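Local atomic coordinates of p450 cytochrome, putative (Rippkaea orientalis, PDB entry 6Y01), a protein that probably binds and carries the molybdenum cofactor in a phototrophic bacterium, using a Rossmann-type fold assembled as four chains. Residues I104-S109 against L122-L127; L137-D140 against S144-L147; G39-L44 against N164-I169; G65-E70 against S86-I91. All coordinates share one frame; numbering follows the deposited sequence. Where two conformers were deposited one is given.

Interaction 1 (I104-S109 against L122-L127); sequences INVLSS and LSEVAL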
loop_
_atom_site.group_PDB
_atom_site.type_symbol
_atom_site.label_atom_id
_atom_site.label_comp_id
_atom_site.label_asym_id
_atom_site.label_seq_id
_atom_site.Cartn_x
_atom_site.Cartn_y
_atom_site.Cartn_z
ATOM N N ILE D 104 -1.640 -1.090 8.278
ATOM C CA ILE D 104 -2.727 -0.147 8.593
ATOM C C ILE D 104 -3.391 -0.562 9.891
ATOM O O ILE D 104 -3.655 0.318 10.732
ATOM C CB ILE D 104 -3.757 -0.120 7.451
ATOM C CG1 ILE D 104 -3.078 0.294 6.138
ATOM C CG2 ILE D 104 -4.905 0.805 7.830
ATOM C CD1 ILE D 104 -3.986 0.263 4.966
ATOM N N ASN D 105 -3.590 -1.873 10.065
ATOM C CA ASN D 105 -4.243 -2.341 11.309
ATOM C C ASN D 105 -3.471 -1.834 12.520
ATOM O O ASN D 105 -4.002 -1.386 13.497
ATOM C CB ASN D 105 -4.307 -3.875 11.393
ATOM C CG ASN D 105 -5.127 -4.532 10.294
ATOM O OD1 ASN D 105 -5.707 -3.875 9.524
ATOM N ND2 ASN D 105 -5.074 -5.866 10.173
ATOM N N VAL D 106 -2.128 -1.969 12.436
ATOM C CA VAL D 106 -1.303 -1.654 13.632
ATOM C C VAL D 106 -1.122 -0.164 13.805
ATOM O O VAL D 106 -1.187 0.315 14.940
ATOM C CB VAL D 106 -0.046 -2.500 13.744
ATOM C CG1 VAL D 106 -0.377 -4.004 13.671
ATOM C CG2 VAL D 106 0.943 -2.062 12.729
ATOM N N LEU D 107 -0.946 0.576 12.712
ATOM C CA LEU D 107 -0.780 2.029 12.841
ATOM C C LEU D 107 -2.062 2.706 13.350
ATOM O O LEU D 107 -1.987 3.756 13.980
ATOM C CB LEU D 107 -0.388 2.629 11.499
ATOM C CG LEU D 107 1.048 2.275 11.025
ATOM C CD1 LEU D 107 1.229 2.836 9.617
ATOM C CD2 LEU D 107 2.077 2.821 11.986
ATOM N N SER D 108 -3.217 2.104 13.055
ATOM C CA SER D 108 -4.525 2.692 13.427
ATOM C C SER D 108 -4.947 2.358 14.852
ATOM O O SER D 108 -5.923 2.946 15.331
ATOM C CB SER D 108 -5.551 2.196 12.436
ATOM O OG SER D 108 -5.288 2.567 11.114
ATOM N N SER D 109 -4.328 1.382 15.472
ATOM C CA SER D 109 -4.731 0.866 16.786
ATOM C C SER D 109 -4.011 1.628 17.891
ATOM O O SER D 109 -2.800 1.923 17.760
ATOM C CB SER D 109 -4.432 -0.593 16.904
ATOM O OG SER D 109 -5.163 -1.393 15.992
ATOM N N LEU D 122 1.525 -13.279 13.775
ATOM C CA LEU D 122 2.970 -13.023 14.048
ATOM C C LEU D 122 3.436 -11.801 13.269
ATOM O O LEU D 122 4.153 -10.936 13.844
ATOM C CB LEU D 122 3.789 -14.234 13.639
ATOM C CG LEU D 122 5.141 -14.365 14.286
ATOM C CD1 LEU D 122 5.017 -14.689 15.772
ATOM C CD2 LEU D 122 5.867 -15.509 13.610
ATOM N N SER D 123 3.050 -11.701 12.001
ATOM C CA SER D 123 3.450 -10.536 11.168
ATOM C C SER D 123 2.913 -9.247 11.785
ATOM O O SER D 123 3.635 -8.256 11.848
ATOM C CB SER D 123 3.055 -10.675 9.713
ATOM O OG SER D 123 1.690 -10.359 9.445
ATOM N N GLU D 124 1.640 -9.248 12.236
ATOM C CA GLU D 124 1.067 -8.029 12.807
ATOM C C GLU D 124 1.713 -7.642 14.127
ATOM O O GLU D 124 1.954 -6.456 14.345
ATOM C CB GLU D 124 -0.454 -8.199 13.000
ATOM C CG GLU D 124 -1.110 -8.197 11.677
ATOM C CD GLU D 124 -2.551 -7.978 11.590
ATOM O OE1 GLU D 124 -3.067 -7.176 12.486
ATOM O OE2 GLU D 124 -3.129 -8.426 10.585
ATOM N N VAL D 125 1.952 -8.613 14.990
ATOM C CA VAL D 125 2.645 -8.304 16.264
ATOM C C VAL D 125 4.027 -7.716 15.966
ATOM O O VAL D 125 4.378 -6.740 16.584
ATOM C CB VAL D 125 2.742 -9.533 17.147
ATOM C CG1 VAL D 125 3.647 -9.304 18.339
ATOM C CG2 VAL D 125 1.350 -9.967 17.628
ATOM N N ALA D 126 4.753 -8.339 15.046
ATOM C CA ALA D 126 6.102 -7.852 14.708
ATOM C C ALA D 126 6.022 -6.405 14.216
ATOM O O ALA D 126 6.835 -5.557 14.651
ATOM C CB ALA D 126 6.759 -8.787 13.720
ATOM N N LEU D 127 5.105 -6.123 13.290
ATOM C CA LEU D 127 4.930 -4.746 12.761
ATOM C C LEU D 127 4.522 -3.772 13.869
ATOM O O LEU D 127 4.971 -2.658 13.914
ATOM C CB LEU D 127 3.925 -4.727 11.606
ATOM C CG LEU D 127 4.376 -5.421 10.326
ATOM C CD1 LEU D 127 3.197 -5.583 9.352
ATOM C CD2 LEU D 127 5.490 -4.659 9.677
#
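Asn-105 reaches across to Glu-124 with its amide nitrogen, which stands 3.2 Å from OE2 in a weak, bent hydrogen bond (Asn-105 ND2 to Glu-124 OE2, 131° at the hydrogen). A second weak bond from ND2 to OE1 is straighter, but OE1 is less surely placed and the forked grip should be read with caution. The amide and carboxylate planes are turned 58° against each other, so this is not a flat side-by-side pairing. These helices, 102-108 and 119-130, lead into and out of strand 111-115 of the Rossmann-type sheet, and Glu-124 ends the Gly-x-Gly-Thr-x-x-Glu sequence, consistent with the signature known from LOG-type relatives.

Two serines at and just beyond the end of the first helix finish the polar part. Ser-108 OG is 2.8 Å from Ile-104 O, on the opposite face of that carbonyl from the approach of Ser-108 N, and it also bonds to Val-94 N of the third subunit. Ser-109 OG turns back to Asn-105 O at 2.8 Å, tying the helix end to the residue that meets Glu-124.

Apolar contact comes from Val-106 alone on its side, between helix axes 9.4 Å apart at closest that cross at -41°. CG1 stands beside its own backbone N, and the two methyls address different residues a turn apart. Val-106 CG2 meets Leu-127 CB at 4.2 Å, the side chains crossing at about a right angle, while Val-106 CG1 comes within 3.4 Å of the backbone oxygen Glu-124 O.

Interaction 2 (L137-D140 against S144-L147); sequences LLND and SQEL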
loop_
_atom_site.group_PDB
_atom_site.type_symbol
_atom_site.label_atom_id
_atom_site.label_comp_id
_atom_site.label_asym_id
_atom_site.label_seq_id
_atom_site.Cartn_x
_atom_site.Cartn_y
_atom_site.Cartn_z
ATOM N N LEU D 137 -0.237 -9.801 24.349
ATOM C CA LEU D 137 -0.389 -11.190 23.886
ATOM C C LEU D 137 -1.329 -11.930 24.826
ATOM O O LEU D 137 -1.107 -11.963 26.022
ATOM C CB LEU D 137 0.978 -11.871 23.846
ATOM C CG LEU D 137 2.047 -11.137 23.024
ATOM C CD1 LEU D 137 3.369 -11.920 23.097
ATOM C CD2 LEU D 137 1.615 -10.967 21.600
ATOM N N LEU D 138 -2.315 -12.561 24.232
ATOM C CA LEU D 138 -3.274 -13.440 24.957
ATOM C C LEU D 138 -3.255 -14.796 24.258
ATOM O O LEU D 138 -3.984 -15.010 23.272
ATOM C CB LEU D 138 -4.650 -12.765 24.988
ATOM C CG LEU D 138 -5.694 -13.545 25.753
ATOM C CD1 LEU D 138 -5.446 -13.531 27.240
ATOM C CD2 LEU D 138 -7.036 -12.926 25.464
ATOM N N ASN D 139 -2.314 -15.649 24.670
ATOM C CA ASN D 139 -2.114 -16.933 23.987
ATOM C C ASN D 139 -1.384 -17.889 24.898
ATOM O O ASN D 139 -0.936 -17.481 25.981
ATOM C CB ASN D 139 -1.375 -16.783 22.655
ATOM C CG ASN D 139 0.060 -16.346 22.778
ATOM O OD1 ASN D 139 0.820 -16.876 23.599
ATOM N ND2 ASN D 139 0.385 -15.335 22.003
ATOM N N ASP D 140 -1.279 -19.124 24.433
ATOM C CA ASP D 140 -0.611 -20.213 25.174
ATOM C C ASP D 140 0.651 -20.640 24.432
ATOM O O ASP D 140 0.957 -21.821 24.475
ATOM C CB ASP D 140 -1.575 -21.383 25.384
ATOM C CG ASP D 140 -2.710 -21.002 26.312
ATOM O OD1 ASP D 140 -2.416 -20.326 27.332
ATOM O OD2 ASP D 140 -3.891 -21.338 25.994
ATOM N N SER D 144 6.616 -17.749 21.189
ATOM C CA SER D 144 6.306 -16.404 20.651
ATOM C C SER D 144 6.456 -15.361 21.757
ATOM O O SER D 144 6.954 -14.275 21.464
ATOM C CB SER D 144 4.924 -16.322 19.979
ATOM O OG SER D 144 3.858 -16.438 20.917
ATOM N N GLN D 145 6.075 -15.689 22.987
ATOM C CA GLN D 145 6.121 -14.730 24.104
ATOM C C GLN D 145 7.578 -14.369 24.377
ATOM O O GLN D 145 7.909 -13.180 24.431
ATOM C CB GLN D 145 5.404 -15.281 25.340
ATOM C CG GLN D 145 3.897 -15.434 25.132
ATOM C CD GLN D 145 3.219 -16.047 26.335
ATOM O OE1 GLN D 145 3.786 -16.095 27.423
ATOM N NE2 GLN D 145 2.006 -16.553 26.129
ATOM N N GLU D 146 8.429 -15.379 24.469
ATOM C CA GLU D 146 9.877 -15.171 24.740
ATOM C C GLU D 146 10.513 -14.409 23.564
ATOM O O GLU D 146 11.256 -13.440 23.779
ATOM C CB GLU D 146 10.564 -16.517 24.948
ATOM N N LEU D 147 10.219 -14.820 22.338
ATOM C CA LEU D 147 10.831 -14.175 21.159
ATOM C C LEU D 147 10.474 -12.683 21.113
ATOM O O LEU D 147 11.361 -11.830 20.939
ATOM C CB LEU D 147 10.359 -14.886 19.897
ATOM C CG LEU D 147 10.977 -14.351 18.603
ATOM C CD1 LEU D 147 12.517 -14.319 18.627
ATOM C CD2 LEU D 147 10.530 -15.225 17.449
#
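Gln-145 stretches its amide from the helix to Asn-139, where NE2 donates to OD1 in a short, nearly straight hydrogen bond (Gln-145 NE2 to Asn-139 OD1, 2.8 Å, 164° at the hydrogen). The chain gets there by running out straight: CG lies beside the backbone N, opposite the carbonyl carbon, and chi2 of 177° keeps the stem extended. Asn-139 is set differently. Its CG sits between its backbone N and carbonyl carbon (chi1 67°), which swings the amide back toward the helix.

The two side chains run antiparallel alongside each other, their amide planes inclined rather than coplanar. The acceptor lies in the plane of the glutamine amide, yet the nitrogen approaches OD1 from above the asparagine's carbonyl plane and off its lone pairs. OD1 is shared, since Asp-141 N also donates to it, the two-residue spacing of an Asx turn. Strand 135-138, helix 142-151 and strand 157-158 form a beta-alpha-beta unit of the parallel sheet, and this turn is where its first strand passes into its helix. Farther on, the helix packs through Leu-147 against Leu-147 of the second subunit.

Asn-139 ND2 fares less well: it is buried here without a hydrogen-bond partner in the model, and Ser-144 OG, the polar atom beside it, stays 3.8 Å away. On the strand, Leu-137 meets the start of the glutamine stem. Its CD1 methyl lies 4.1 Å from Gln-145 CA and the same distance from Gln-145 CG, while Ile-158 packs against both side chains from the neighbouring strand.

Interaction 3 (G39-L44 against N164-I169); sequences GQLIAL and NCIELI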
loop_
_atom_site.group_PDB
_atom_site.type_symbol
_atom_site.label_atom_id
_atom_site.label_comp_id
_atom_site.label_asym_id
_atom_site.label_seq_id
_atom_site.Cartn_x
_atom_site.Cartn_y
_atom_site.Cartn_z
ATOM N N GLY D 39 -14.270 -8.844 22.560
ATOM C CA GLY D 39 -15.105 -7.924 21.778
ATOM C C GLY D 39 -16.167 -7.267 22.650
ATOM O O GLY D 39 -16.381 -6.069 22.584
ATOM N N GLN D 40 -16.847 -8.085 23.450
ATOM C CA GLN D 40 -17.876 -7.577 24.381
ATOM C C GLN D 40 -17.249 -6.560 25.336
ATOM O O GLN D 40 -17.781 -5.477 25.521
ATOM C CB GLN D 40 -18.502 -8.716 25.201
ATOM C CG GLN D 40 -19.338 -9.645 24.376
ATOM C CD GLN D 40 -19.887 -10.787 25.188
ATOM O OE1 GLN D 40 -20.904 -10.608 25.854
ATOM N NE2 GLN D 40 -19.236 -11.949 25.073
ATOM N N LEU D 41 -16.099 -6.895 25.944
ATOM C CA LEU D 41 -15.503 -6.017 26.976
ATOM C C LEU D 41 -15.008 -4.697 26.364
ATOM O O LEU D 41 -15.121 -3.646 26.993
ATOM C CB LEU D 41 -14.364 -6.731 27.708
ATOM C CG LEU D 41 -14.746 -7.964 28.503
ATOM C CD1 LEU D 41 -13.504 -8.654 29.007
ATOM C CD2 LEU D 41 -15.680 -7.624 29.662
ATOM N N ILE D 42 -14.447 -4.754 25.158
ATOM C CA ILE D 42 -14.005 -3.519 24.469
ATOM C C ILE D 42 -15.227 -2.611 24.239
ATOM O O ILE D 42 -15.212 -1.422 24.531
ATOM C CB ILE D 42 -13.280 -3.910 23.159
ATOM C CG1 ILE D 42 -11.930 -4.555 23.502
ATOM C CG2 ILE D 42 -13.144 -2.730 22.218
ATOM C CD1 ILE D 42 -11.333 -5.292 22.326
ATOM N N ALA D 43 -16.303 -3.190 23.713
ATOM C CA ALA D 43 -17.522 -2.416 23.438
ATOM C C ALA D 43 -18.111 -1.872 24.746
ATOM O O ALA D 43 -18.584 -0.730 24.734
ATOM C CB ALA D 43 -18.499 -3.287 22.709
ATOM N N LEU D 44 -18.032 -2.642 25.826
ATOM C CA LEU D 44 -18.686 -2.175 27.083
ATOM C C LEU D 44 -17.910 -0.986 27.669
ATOM O O LEU D 44 -18.486 -0.203 28.423
ATOM C CB LEU D 44 -18.773 -3.314 28.093
ATOM C CG LEU D 44 -19.820 -4.372 27.738
ATOM C CD1 LEU D 44 -19.637 -5.604 28.603
ATOM C CD2 LEU D 44 -21.254 -3.825 27.858
ATOM N N ASN D 164 -8.003 -9.122 31.978
ATOM C CA ASN D 164 -6.641 -8.592 32.217
ATOM C C ASN D 164 -6.221 -7.720 31.030
ATOM O O ASN D 164 -5.577 -6.697 31.247
ATOM C CB ASN D 164 -5.676 -9.743 32.480
ATOM C CG ASN D 164 -4.276 -9.296 32.830
ATOM O OD1 ASN D 164 -3.307 -9.882 32.348
ATOM N ND2 ASN D 164 -4.153 -8.326 33.717
ATOM N N CYS D 165 -6.585 -8.092 29.802
ATOM C CA CYS D 165 -6.315 -7.218 28.638
ATOM C C CYS D 165 -6.920 -5.830 28.861
ATOM O O CYS D 165 -6.237 -4.833 28.564
ATOM C CB CYS D 165 -6.883 -7.767 27.341
ATOM S SG CYS D 165 -6.111 -9.292 26.779
ATOM N N ILE D 166 -8.160 -5.768 29.332
ATOM C CA ILE D 166 -8.828 -4.467 29.534
ATOM C C ILE D 166 -8.077 -3.685 30.613
ATOM O O ILE D 166 -7.864 -2.476 30.424
ATOM C CB ILE D 166 -10.317 -4.654 29.899
ATOM C CG1 ILE D 166 -11.046 -5.461 28.830
ATOM C CG2 ILE D 166 -10.970 -3.317 30.151
ATOM C CD1 ILE D 166 -11.085 -4.846 27.448
ATOM N N GLU D 167 -7.693 -4.349 31.711
ATOM C CA GLU D 167 -6.925 -3.695 32.794
ATOM C C GLU D 167 -5.627 -3.101 32.223
ATOM O O GLU D 167 -5.299 -1.928 32.517
ATOM C CB GLU D 167 -6.565 -4.676 33.906
ATOM N N LEU D 168 -4.939 -3.876 31.374
ATOM C CA LEU D 168 -3.657 -3.421 30.802
ATOM C C LEU D 168 -3.909 -2.223 29.898
ATOM O O LEU D 168 -3.167 -1.256 29.970
ATOM C CB LEU D 168 -2.966 -4.561 30.058
ATOM C CG LEU D 168 -2.395 -5.668 30.935
ATOM C CD1 LEU D 168 -1.991 -6.857 30.080
ATOM C CD2 LEU D 168 -1.186 -5.159 31.713
ATOM N N ILE D 169 -4.931 -2.294 29.054
ATOM C CA ILE D 169 -5.251 -1.150 28.171
ATOM C C ILE D 169 -5.472 0.108 28.998
ATOM O O ILE D 169 -4.970 1.156 28.628
ATOM C CB ILE D 169 -6.455 -1.457 27.273
ATOM C CG1 ILE D 169 -6.091 -2.572 26.280
ATOM C CG2 ILE D 169 -6.961 -0.189 26.590
ATOM C CD1 ILE D 169 -7.318 -3.172 25.615
#
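Leu-41 meets Ile-166 with the base of its side chain as well as a branch. Leu-41 CB packs 3.7 Å from Ile-166 CG1 and 3.8 Å from Ile-166 CD1, while its CD1 methyl comes alongside the same isoleucine, 4.0 Å from CG1. CG of Leu-41 lies beside the backbone N (chi1 -63°), and with the chain extended beyond it this branch is carried toward helix 162-176. The two side chains cross at a slant.

One residue later, Ile-42 sets off to the side of the partner helix, and its CG1 touches Ile-166 CD1 at 4.0 Å. This isoleucine also reaches Ile-18 and Val-20 of strand 17-21, so it bridges the sheet and the neighbouring helix. Its CA lies 7.3 Å from that of Ile-166, the nearest CA pair of the two segments.

Ile-166 is therefore the single residue of 164-169 that serves both partners. Its chain folds back at chi2 (-62°), which brings CD1 to the Leu-41 CB and Ile-42 CG1 side of the helix. A turn on, Ile-169 drops onto strands 17-21, 111-115 and 135-138. The contact thus sets the helix after the first strand of the Rossmann-type fold beside the last helix of the chain, over the middle of the parallel sheet.

No hydrogen bond or charge pair crosses between the two segments. All the touching groups are aliphatic carbons, which implies that dispersion and the burial of greasy surface hold the helices together here, with no directional bond to fix their register.

Interaction 4 (G65-E70 against S86-I91); sequences GAKKAE and SDAVDI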
loop_
_atom_site.group_PDB
_atom_site.type_symbol
_atom_site.label_atom_id
_atom_site.label_comp_id
_atom_site.label_asym_id
_atom_site.label_seq_id
_atom_site.Cartn_x
_atom_site.Cartn_y
_atom_site.Cartn_z
ATOM N N GLY D 65 -18.822 -10.285 19.312
ATOM C CA GLY D 65 -18.816 -9.895 20.726
ATOM C C GLY D 65 -19.094 -8.419 20.913
ATOM O O GLY D 65 -19.928 -8.016 21.730
ATOM N N ALA D 66 -18.398 -7.594 20.139
ATOM C CA ALA D 66 -18.548 -6.145 20.224
ATOM C C ALA D 66 -19.980 -5.794 19.826
ATOM O O ALA D 66 -20.593 -4.924 20.464
ATOM C CB ALA D 66 -17.512 -5.410 19.361
ATOM N N LYS D 67 -20.496 -6.404 18.762
ATOM C CA LYS D 67 -21.869 -6.065 18.343
ATOM C C LYS D 67 -22.909 -6.471 19.378
ATOM O O LYS D 67 -23.918 -5.759 19.576
ATOM C CB LYS D 67 -22.198 -6.692 16.995
ATOM C CG LYS D 67 -21.442 -6.096 15.820
ATOM C CD LYS D 67 -21.378 -4.582 15.853
ATOM C CE LYS D 67 -22.716 -3.895 15.808
ATOM N NZ LYS D 67 -22.536 -2.416 15.923
ATOM N N LYS D 68 -22.658 -7.571 20.082
ATOM C CA LYS D 68 -23.584 -8.036 21.133
ATOM C C LYS D 68 -23.695 -6.946 22.190
ATOM O O LYS D 68 -24.770 -6.753 22.757
ATOM C CB LYS D 68 -23.093 -9.335 21.774
ATOM C CG LYS D 68 -24.000 -9.879 22.860
ATOM C CD LYS D 68 -23.380 -11.015 23.648
ATOM N N ALA D 69 -22.603 -6.209 22.434
ATOM C CA ALA D 69 -22.554 -5.121 23.427
ATOM C C ALA D 69 -22.717 -3.740 22.786
ATOM O O ALA D 69 -22.413 -2.734 23.439
ATOM C CB ALA D 69 -21.288 -5.232 24.233
ATOM N N GLU D 70 -23.224 -3.702 21.559
ATOM C CA GLU D 70 -23.617 -2.478 20.832
ATOM C C GLU D 70 -22.407 -1.565 20.576
ATOM O O GLU D 70 -22.570 -0.360 20.460
ATOM C CB GLU D 70 -24.767 -1.793 21.554
ATOM C CG GLU D 70 -25.988 -2.695 21.700
ATOM C CD GLU D 70 -27.193 -2.056 22.304
ATOM O OE1 GLU D 70 -27.066 -1.186 23.201
ATOM O OE2 GLU D 70 -28.239 -2.475 21.862
ATOM N N SER D 86 -18.451 -9.742 6.945
ATOM C CA SER D 86 -19.578 -10.226 7.755
ATOM C C SER D 86 -20.427 -9.041 8.170
ATOM O O SER D 86 -19.984 -7.862 8.219
ATOM C CB SER D 86 -19.097 -11.005 8.975
ATOM O OG SER D 86 -18.781 -10.131 10.060
ATOM N N ASP D 87 -21.632 -9.413 8.623
ATOM C CA ASP D 87 -22.612 -8.482 9.158
ATOM C C ASP D 87 -22.130 -7.902 10.459
ATOM O O ASP D 87 -22.680 -6.902 10.858
ATOM C CB ASP D 87 -23.942 -9.217 9.481
ATOM C CG ASP D 87 -24.767 -9.549 8.255
ATOM O OD1 ASP D 87 -24.448 -9.057 7.138
ATOM O OD2 ASP D 87 -25.773 -10.257 8.430
ATOM N N ALA D 88 -21.125 -8.480 11.116
ATOM C CA ALA D 88 -20.657 -7.938 12.419
ATOM C C ALA D 88 -19.655 -6.779 12.284
ATOM O O ALA D 88 -19.299 -6.170 13.309
ATOM C CB ALA D 88 -20.063 -9.010 13.250
ATOM N N VAL D 89 -19.327 -6.421 11.042
ATOM C CA VAL D 89 -18.425 -5.285 10.763
ATOM C C VAL D 89 -19.270 -4.097 10.375
ATOM O O VAL D 89 -19.965 -4.169 9.329
ATOM C CB VAL D 89 -17.460 -5.619 9.614
ATOM C CG1 VAL D 89 -16.658 -4.344 9.181
ATOM C CG2 VAL D 89 -16.563 -6.803 9.985
ATOM N N ASP D 90 -19.216 -3.012 11.126
ATOM C CA ASP D 90 -20.043 -1.801 10.821
ATOM C C ASP D 90 -19.414 -0.952 9.704
ATOM O O ASP D 90 -20.130 -0.438 8.841
ATOM C CB ASP D 90 -20.168 -0.907 12.045
ATOM C CG ASP D 90 -20.934 -1.538 13.179
ATOM O OD1 ASP D 90 -21.931 -2.253 12.898
ATOM O OD2 ASP D 90 -20.511 -1.397 14.350
ATOM N N ILE D 91 -18.075 -0.813 9.748
ATOM C CA ILE D 91 -17.348 0.060 8.811
ATOM C C ILE D 91 -16.291 -0.785 8.099
ATOM O O ILE D 91 -15.379 -1.263 8.750
ATOM C CB ILE D 91 -16.675 1.235 9.558
ATOM C CG1 ILE D 91 -17.682 2.075 10.355
ATOM C CG2 ILE D 91 -15.834 2.088 8.576
ATOM C CD1 ILE D 91 -18.701 2.748 9.511
#
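Lys-67 NZ is gripped by both oxygens of Asp-90 and by the backbone oxygen of Gly-71. The salt bridge runs from Lys-67 NZ to Asp-90 OD2 at 2.8 Å, using the syn lone pair of that oxygen, while the bond to Asp-90 OD1 at 3.1 Å is weak. The two side chains meet head-on. Three partners on one ammonium group should steady its positive charge at a partly exposed position.

The lysine reaches the aspartate by bending. After CG, chi2 (-44°) and chi3 (-61°) both turn the chain, so its middle curls over the loop before NZ arrives. On the way Lys-67 CG lies 3.3 Å from Ala-88 O and 4.1 Å from Ala-88 CB. That oxygen is hydrogen-bonded to Thr-73 OG1, which accepts from Asp-90 N as well, so strand 73-77 holds both ends of the piece of loop the lysine passes over.

Ala-88 owes its place to the type I turn from Ser-86 to Val-89. Within it, Ser-86 OG accepts from Ala-88 N at 3.1 Å, closing an ST turn, and is bonded to Glu-60 of helix 58-68 too. The salt bridge thus pins the loop that leads into strand 91-94, outermost of the sheet within this chain, beside the last turn of helix 58-68, which ends in a Schellman motif: Glu-70 takes positive phi, Gly-71 N bonds back to Ala-66 O and Glu-70 N to Lys-67 O.

Interactions 3 and 4 meet directly, with helix 29-44 lying against helix 58-68: Gln-40 CG is 3.2 Å from Gly-65 O, and Ala-43 CB is 3.5 Å from Ala-66 O. Interaction 2 joins interaction 3 through Leu-138 CD2 and Cys-165 SG, 4.0 Å apart, and interaction 1 through Val-125 CG2 and Leu-137 CD2 at 4.1 Å. Interactions 1 and 4 do not touch: their centres are about 21 Å apart, on opposite sides of the chain's centre, yet both border the third subunit. The second subunit touches interactions 1 and 2, whereas interaction 3 is contacted by no other chain. In sequence, interaction 3 encloses all the others.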